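Local coordinates for protein trans-4-hydroxy-L-proline dehydratase (Clostridioides difficile 70-100-2010, PDB 6VXC) that uses a glycyl radical to dehydrate trans-4-hydroxy-L-proline to (S)-1-pyrroline-5-carboxylate during anaerobic degradation of hydroxyproline, at residues 313-316 and 317-321; 347-350 and 351-355; 665-668 and 669-672. One frame throughout, in Å; residues are numbered along the deposited sequence.

Contact 1 of 3, residues 313-316 and 317-321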
loop_
_atom_site.group_PDB
_atom_site.type_symbol
_atom_site.label_atom_id
_atom_site.label_comp_id
_atom_site.label_asym_id
_atom_site.label_seq_id
_atom_site.Cartn_x
_atom_site.Cartn_y
_atom_site.Cartn_z
ATOM N N TYR A 313 6.636 5.490 27.012
ATOM C CA TYR A 313 6.932 4.261 27.738
ATOM C C TYR A 313 7.883 4.543 28.892
ATOM O O TYR A 313 7.590 4.221 30.045
ATOM C CB TYR A 313 7.535 3.219 26.786
ATOM C CG TYR A 313 7.856 1.898 27.448
ATOM C CD1 TYR A 313 6.836 1.019 27.797
ATOM C CD2 TYR A 313 9.171 1.508 27.687
ATOM C CE1 TYR A 313 7.107 -0.193 28.393
ATOM C CE2 TYR A 313 9.459 0.284 28.288
ATOM C CZ TYR A 313 8.417 -0.554 28.637
ATOM O OH TYR A 313 8.680 -1.752 29.225
ATOM N N GLU A 314 9.012 5.185 28.592
ATOM C CA GLU A 314 10.016 5.458 29.612
ATOM C C GLU A 314 9.445 6.326 30.724
ATOM O O GLU A 314 9.641 6.045 31.912
ATOM C CB GLU A 314 11.234 6.113 28.961
ATOM C CG GLU A 314 11.999 5.170 28.044
ATOM C CD GLU A 314 13.308 5.753 27.556
ATOM O OE1 GLU A 314 13.551 6.943 27.801
ATOM O OE2 GLU A 314 14.099 5.025 26.915
ATOM N N ARG A 315 8.714 7.379 30.355
ATOM C CA ARG A 315 8.103 8.253 31.348
ATOM C C ARG A 315 7.092 7.486 32.200
ATOM O O ARG A 315 7.115 7.562 33.435
ATOM C CB ARG A 315 7.459 9.444 30.622
ATOM C CG ARG A 315 7.101 10.659 31.434
ATOM C CD ARG A 315 7.042 11.939 30.523
ATOM N NE ARG A 315 6.322 11.721 29.258
ATOM C CZ ARG A 315 6.803 11.970 28.037
ATOM N NH1 ARG A 315 8.023 12.471 27.865
ATOM N NH2 ARG A 315 6.056 11.732 26.970
ATOM N N ASP A 316 6.239 6.681 31.559
ATOM C CA ASP A 316 5.161 6.016 32.286
ATOM C C ASP A 316 5.692 4.939 33.234
ATOM O O ASP A 316 5.196 4.805 34.360
ATOM C CB ASP A 316 4.146 5.423 31.299
ATOM C CG ASP A 316 3.196 6.491 30.688
ATOM O OD1 ASP A 316 3.426 7.707 30.884
ATOM O OD2 ASP A 316 2.227 6.098 29.994
ATOM N N VAL A 317 6.701 4.168 32.819
ATOM C CA VAL A 317 7.222 3.150 33.724
ATOM C C VAL A 317 7.937 3.804 34.900
ATOM O O VAL A 317 7.790 3.374 36.046
ATOM C CB VAL A 317 8.127 2.148 32.982
ATOM C CG1 VAL A 317 7.413 1.567 31.743
ATOM C CG2 VAL A 317 9.426 2.776 32.616
ATOM N N GLU A 318 8.692 4.869 34.639
ATOM C CA GLU A 318 9.373 5.585 35.712
ATOM C C GLU A 318 8.386 6.145 36.736
ATOM O O GLU A 318 8.675 6.172 37.937
ATOM C CB GLU A 318 10.227 6.696 35.108
ATOM C CG GLU A 318 10.781 7.692 36.096
ATOM C CD GLU A 318 11.836 7.088 36.995
ATOM O OE1 GLU A 318 12.166 5.895 36.801
ATOM O OE2 GLU A 318 12.333 7.810 37.889
ATOM N N ASN A 319 7.220 6.603 36.287
ATOM C CA ASN A 319 6.199 7.097 37.202
ATOM C C ASN A 319 5.331 5.987 37.783
ATOM O O ASN A 319 4.409 6.284 38.543
ATOM C CB ASN A 319 5.307 8.123 36.503
ATOM C CG ASN A 319 6.038 9.415 36.189
ATOM O OD1 ASN A 319 6.983 9.789 36.881
ATOM N ND2 ASN A 319 5.609 10.100 35.128
ATOM N N GLY A 320 5.583 4.729 37.437
ATOM C CA GLY A 320 4.864 3.619 38.027
ATOM C C GLY A 320 3.465 3.383 37.530
ATOM O O GLY A 320 2.721 2.643 38.172
ATOM N N ILE A 321 3.079 3.956 36.386
ATOM C CA ILE A 321 1.742 3.746 35.845
ATOM C C ILE A 321 1.722 2.753 34.692
ATOM O O ILE A 321 0.650 2.461 34.153
ATOM C CB ILE A 321 1.101 5.077 35.401
ATOM C CG1 ILE A 321 1.882 5.713 34.249
ATOM C CG2 ILE A 321 0.967 6.038 36.577
ATOM C CD1 ILE A 321 1.132 6.845 33.581
HETATM O O HOH W 1 3.718 9.466 33.185
#
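Val317 meets Tyr313 one helical turn back, through both backbone and side chain. Val317 N donates to Tyr313 O at 2.9 Å, an almost straight bond. Its methyl CG1 rests over one face of the Tyr313 ring, displaced toward the rim, 3.9 Å from the ring centroid and 14° off the normal, which makes this a CH-pi contact. With chi1 at -179°, Tyr313 CG lies opposite the backbone N and the side chain is carried forward along the helix, under Val317. Glu318 continues the i to i+4 ladder with a bond from its N to Glu314 O, while its carboxylate leads away. Asn319 N repeats the pattern on Arg315 O, at 3.0 Å. Asn319 ND2 also donates to a water at 2.8 Å, and that water donates to Asp316 OD1 at 2.9 Å, so one molecule bridges the amide and the carboxylate. Gly320 then leaves helical geometry with phi 77°, and Gly320 N returns to Val317 O at 2.9 Å. Ile321 N reaches back to Asp316 O at 3.1 Å. Ile321 CD1 lies over the face of the Asp316 carboxylate, 3.6 Å from Asp316 CG, and OD2 of that group is held by the backbone N of Tyr276. The positive phi at a glycine and the two backward bonds define a Schellman motif, here ending helix 305-318.

Contact 2 of 3, residues 347-350 and 351-355; sequences VGIT and LKESS
Glu353 packs tightly against the backbone of Ile349 and Thr350 in this single short helix. Glu353 N donates to Ile349 O at 2.9 Å, lying nearly on the line of that C=O bond. The glutamate side chain then folds back over the turn it has just closed. Its CG stands between its own backbone N and carbonyl carbon (chi1 65°), a position that brings Glu353 CG to 3.2 Å from Thr350 O. The chain beyond runs extended and lays Glu353 OE2 alongside the helix, 3.4 Å from Thr350 CA. The other carboxylate oxygen, OE1, is hydrogen-bonded to Thr170 OG1, so OE1 is held by a hydrogen bond while OE2 packs against the backbone.

The opposite character appears at Gly348 and Lys352. Lys352 N bonds to Gly348 O at 3.3 Å, within the carbonyl plane, and the aliphatic part of its side chain passes the same oxygen, with Lys352 CG 3.5 Å from Gly348 O. Beyond that the exposed lysine stretches away, and its one side-chain approach is a slack one, Lys352 CD to Ile349 CD1 at 4.0 Å. The bonds from Leu351 N to Val347 O and from Ser354 N to Thr350 O are both weak, though Ser354 N also bonds Leu351 O at 3.0 Å. Ser354 leaves helical geometry, and its OG hydrogen-bonds a bound glycerol, probably from the crystallisation liquor. Its side chain is about 8 Å from that of Cys454, the probable radical cysteine, consistent with a place beside the active-site pocket.

Helix 348-353 packs against helix 667-673 through Ile349 and Lys352 on Tyr670 and through Glu353 on Cys667, while Val347 leans on helix 111-119.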
loop_
_atom_site.group_PDB
_atom_site.type_symbol
_atom_site.label_atom_id
_atom_site.label_comp_id
_atom_site.label_asym_id
_atom_site.label_seq_id
_atom_site.Cartn_x
_atom_site.Cartn_y
_atom_site.Cartn_z
ATOM N N VAL A 347 -14.080 -3.400 -6.847
ATOM C CA VAL A 347 -14.617 -4.134 -7.981
ATOM C C VAL A 347 -13.721 -3.878 -9.181
ATOM O O VAL A 347 -12.808 -3.054 -9.140
ATOM C CB VAL A 347 -16.077 -3.754 -8.308
ATOM C CG1 VAL A 347 -17.001 -4.163 -7.173
ATOM C CG2 VAL A 347 -16.201 -2.248 -8.625
ATOM N N GLY A 348 -13.981 -4.626 -10.247
ATOM C CA GLY A 348 -13.292 -4.380 -11.503
ATOM C C GLY A 348 -11.786 -4.460 -11.367
ATOM O O GLY A 348 -11.244 -5.321 -10.665
ATOM N N ILE A 349 -11.098 -3.538 -12.045
ATOM C CA ILE A 349 -9.638 -3.579 -12.111
ATOM C C ILE A 349 -9.009 -3.313 -10.740
ATOM O O ILE A 349 -7.956 -3.863 -10.410
ATOM C CB ILE A 349 -9.109 -2.588 -13.164
ATOM C CG1 ILE A 349 -9.762 -2.827 -14.535
ATOM C CG2 ILE A 349 -7.592 -2.690 -13.256
ATOM C CD1 ILE A 349 -9.534 -4.203 -15.076
ATOM N N THR A 350 -9.616 -2.431 -9.943
ATOM C CA THR A 350 -9.066 -2.142 -8.625
ATOM C C THR A 350 -8.933 -3.414 -7.795
ATOM O O THR A 350 -7.942 -3.598 -7.085
ATOM C CB THR A 350 -9.937 -1.114 -7.903
ATOM O OG1 THR A 350 -10.067 0.056 -8.723
ATOM C CG2 THR A 350 -9.300 -0.732 -6.552
ATOM N N LEU A 351 -9.930 -4.294 -7.851
ATOM C CA LEU A 351 -9.823 -5.567 -7.147
ATOM C C LEU A 351 -8.701 -6.426 -7.726
ATOM O O LEU A 351 -7.883 -6.980 -6.981
ATOM C CB LEU A 351 -11.176 -6.281 -7.195
ATOM C CG LEU A 351 -11.521 -7.544 -6.400
ATOM C CD1 LEU A 351 -11.087 -8.789 -7.111
ATOM C CD2 LEU A 351 -11.021 -7.503 -4.942
ATOM N N LYS A 352 -8.625 -6.517 -9.053
ATOM C CA LYS A 352 -7.615 -7.363 -9.685
ATOM C C LYS A 352 -6.212 -6.931 -9.285
ATOM O O LYS A 352 -5.318 -7.771 -9.110
ATOM C CB LYS A 352 -7.777 -7.306 -11.210
ATOM C CG LYS A 352 -9.102 -7.851 -11.747
ATOM C CD LYS A 352 -9.134 -7.805 -13.283
ATOM C CE LYS A 352 -10.198 -8.725 -13.854
ATOM N NZ LYS A 352 -9.870 -9.147 -15.245
ATOM N N GLU A 353 -5.997 -5.626 -9.125
ATOM C CA GLU A 353 -4.667 -5.150 -8.795
ATOM C C GLU A 353 -4.397 -5.165 -7.295
ATOM O O GLU A 353 -3.233 -5.084 -6.895
ATOM C CB GLU A 353 -4.430 -3.736 -9.347
ATOM C CG GLU A 353 -5.318 -2.638 -8.744
ATOM C CD GLU A 353 -5.177 -1.294 -9.474
ATOM O OE1 GLU A 353 -4.038 -0.891 -9.760
ATOM O OE2 GLU A 353 -6.201 -0.634 -9.767
ATOM N N SER A 354 -5.436 -5.289 -6.456
ATOM C CA SER A 354 -5.261 -5.293 -5.010
ATOM C C SER A 354 -6.269 -6.281 -4.408
ATOM O O SER A 354 -7.166 -5.920 -3.663
ATOM C CB SER A 354 -5.439 -3.888 -4.428
ATOM O OG SER A 354 -5.164 -3.861 -3.035
ATOM N N SER A 355 -6.086 -7.570 -4.691
ATOM C CA SER A 355 -7.123 -8.565 -4.410
ATOM C C SER A 355 -6.948 -9.110 -2.987
ATOM O O SER A 355 -6.497 -10.234 -2.763
ATOM C CB SER A 355 -7.079 -9.664 -5.468
ATOM O OG SER A 355 -8.194 -10.530 -5.363
#

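Contact 3 of 3, residues 665-668 and 669-672; sequences TTCH and IYFG
Cys667, His668 and Ile669 carry most of this wholly buried turn. Cys667 points its sulfur at Phe671: SG stands over the centre of the phenyl face, 3.4 Å from the centroid and 14° off the normal, a close sulfur-aromatic contact. Two torsions bring this about, Cys667 SG lying opposite its backbone N (chi1 -161°) and Phe671 CG opposite its carbonyl carbon. Cys667 SG meets Tyr670 differently, in plane at the ring edge, 3.9 Å from Tyr670 CD2. The backbone secures the pairing, since Phe671 N donates to Cys667 O at 2.8 Å.

On another side of the turn, Ile669 runs alongside His668 and sets its CD1 over one face of the imidazole, off-centre and 4.1 Å from the centroid, in a CH-pi contact. A hydrogen bond from His668 NE2 to Glu800 limits rotation of that ring. Ile669 N starts the helix with a bond to Thr666 O at 3.2 Å, approaching from above the carbonyl plane.

Outward from the turn, Ile669 packs on Thr796 and Leu797 of helix 795-803, while Cys667 and Phe671 lie against Tyr470 of strand 463-472.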
loop_
_atom_site.group_PDB
_atom_site.type_symbol
_atom_site.label_atom_id
_atom_site.label_comp_id
_atom_site.label_asym_id
_atom_site.label_seq_id
_atom_site.Cartn_x
_atom_site.Cartn_y
_atom_site.Cartn_z
ATOM N N THR A 665 1.850 -5.668 -6.141
ATOM C CA THR A 665 0.747 -6.216 -5.344
ATOM C C THR A 665 0.204 -7.476 -6.031
ATOM O O THR A 665 0.936 -8.460 -6.140
ATOM C CB THR A 665 -0.337 -5.157 -5.087
ATOM O OG1 THR A 665 0.274 -3.958 -4.588
ATOM C CG2 THR A 665 -1.347 -5.666 -4.059
ATOM N N THR A 666 -1.049 -7.498 -6.496
ATOM C CA THR A 666 -1.519 -8.637 -7.288
ATOM C C THR A 666 -1.644 -8.295 -8.772
ATOM O O THR A 666 -2.193 -9.092 -9.543
ATOM C CB THR A 666 -2.851 -9.203 -6.759
ATOM O OG1 THR A 666 -3.857 -8.190 -6.732
ATOM C CG2 THR A 666 -2.697 -9.815 -5.343
ATOM N N CYS A 667 -1.133 -7.141 -9.194
ATOM C CA CYS A 667 -1.305 -6.727 -10.576
ATOM C C CYS A 667 -0.448 -7.528 -11.550
ATOM O O CYS A 667 -0.750 -7.522 -12.752
ATOM C CB CYS A 667 -1.001 -5.239 -10.727
ATOM S SG CYS A 667 -1.686 -4.520 -12.218
ATOM N N HIS A 668 0.603 -8.221 -11.071
ATOM C CA HIS A 668 1.388 -9.068 -11.971
ATOM C C HIS A 668 0.585 -10.259 -12.473
ATOM O O HIS A 668 0.913 -10.796 -13.533
ATOM C CB HIS A 668 2.693 -9.543 -11.313
ATOM C CG HIS A 668 2.498 -10.389 -10.092
ATOM N ND1 HIS A 668 1.844 -9.931 -8.970
ATOM C CD2 HIS A 668 2.921 -11.643 -9.799
ATOM C CE1 HIS A 668 1.835 -10.883 -8.052
ATOM N NE2 HIS A 668 2.483 -11.932 -8.530
ATOM N N ILE A 669 -0.447 -10.674 -11.737
ATOM C CA ILE A 669 -1.362 -11.699 -12.230
ATOM C C ILE A 669 -2.195 -11.149 -13.387
ATOM O O ILE A 669 -2.209 -11.713 -14.482
ATOM C CB ILE A 669 -2.248 -12.226 -11.086
ATOM C CG1 ILE A 669 -1.384 -12.703 -9.889
ATOM C CG2 ILE A 669 -3.221 -13.305 -11.593
ATOM C CD1 ILE A 669 -0.371 -13.812 -10.218
ATOM N N TYR A 670 -2.885 -10.031 -13.150
ATOM C CA TYR A 670 -3.716 -9.393 -14.174
ATOM C C TYR A 670 -2.910 -9.050 -15.422
ATOM O O TYR A 670 -3.324 -9.355 -16.546
ATOM C CB TYR A 670 -4.350 -8.129 -13.574
ATOM C CG TYR A 670 -4.991 -7.131 -14.537
ATOM C CD1 TYR A 670 -5.972 -7.522 -15.442
ATOM C CD2 TYR A 670 -4.662 -5.793 -14.481
ATOM C CE1 TYR A 670 -6.576 -6.598 -16.299
ATOM C CE2 TYR A 670 -5.269 -4.857 -15.330
ATOM C CZ TYR A 670 -6.215 -5.273 -16.238
ATOM O OH TYR A 670 -6.804 -4.345 -17.074
ATOM N N PHE A 671 -1.748 -8.423 -15.240
ATOM C CA PHE A 671 -0.938 -7.987 -16.377
ATOM C C PHE A 671 -0.486 -9.162 -17.239
ATOM O O PHE A 671 -0.338 -9.012 -18.454
ATOM C CB PHE A 671 0.281 -7.203 -15.891
ATOM C CG PHE A 671 -0.005 -5.766 -15.576
ATOM C CD1 PHE A 671 -1.246 -5.211 -15.864
ATOM C CD2 PHE A 671 0.978 -4.950 -15.002
ATOM C CE1 PHE A 671 -1.510 -3.878 -15.592
ATOM C CE2 PHE A 671 0.728 -3.605 -14.733
ATOM C CZ PHE A 671 -0.526 -3.071 -15.020
ATOM N N GLY A 672 -0.231 -10.327 -16.628
ATOM C CA GLY A 672 0.082 -11.508 -17.409
ATOM C C GLY A 672 -1.133 -12.158 -18.040
ATOM O O GLY A 672 -1.030 -12.747 -19.118
#

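How the contacts relate
All three contacts are local turns within the pyruvate formate lyase-like region, and they come in series along the chain, on helices 305-318, 348-353 and 667-673. Contact 1 is remote: its centre lies about 46 Å from that of contact 2 and about 48 Å from that of contact 3, across the chain's centre and away from the active site. Contacts 2 and 3, some 300 residues apart in sequence, have centres about 10 Å apart. Thr666 OG1 joins them by hydrogen bonds to Lys352 O (2.8 Å) and Ser355 N (3.1 Å). They bring Ser354 and Thr666, at the end of helix 348-353 and the start of helix 667-673, to about 8 and 9 Å (side chain to side chain) from Cys454, probably the radical cysteine.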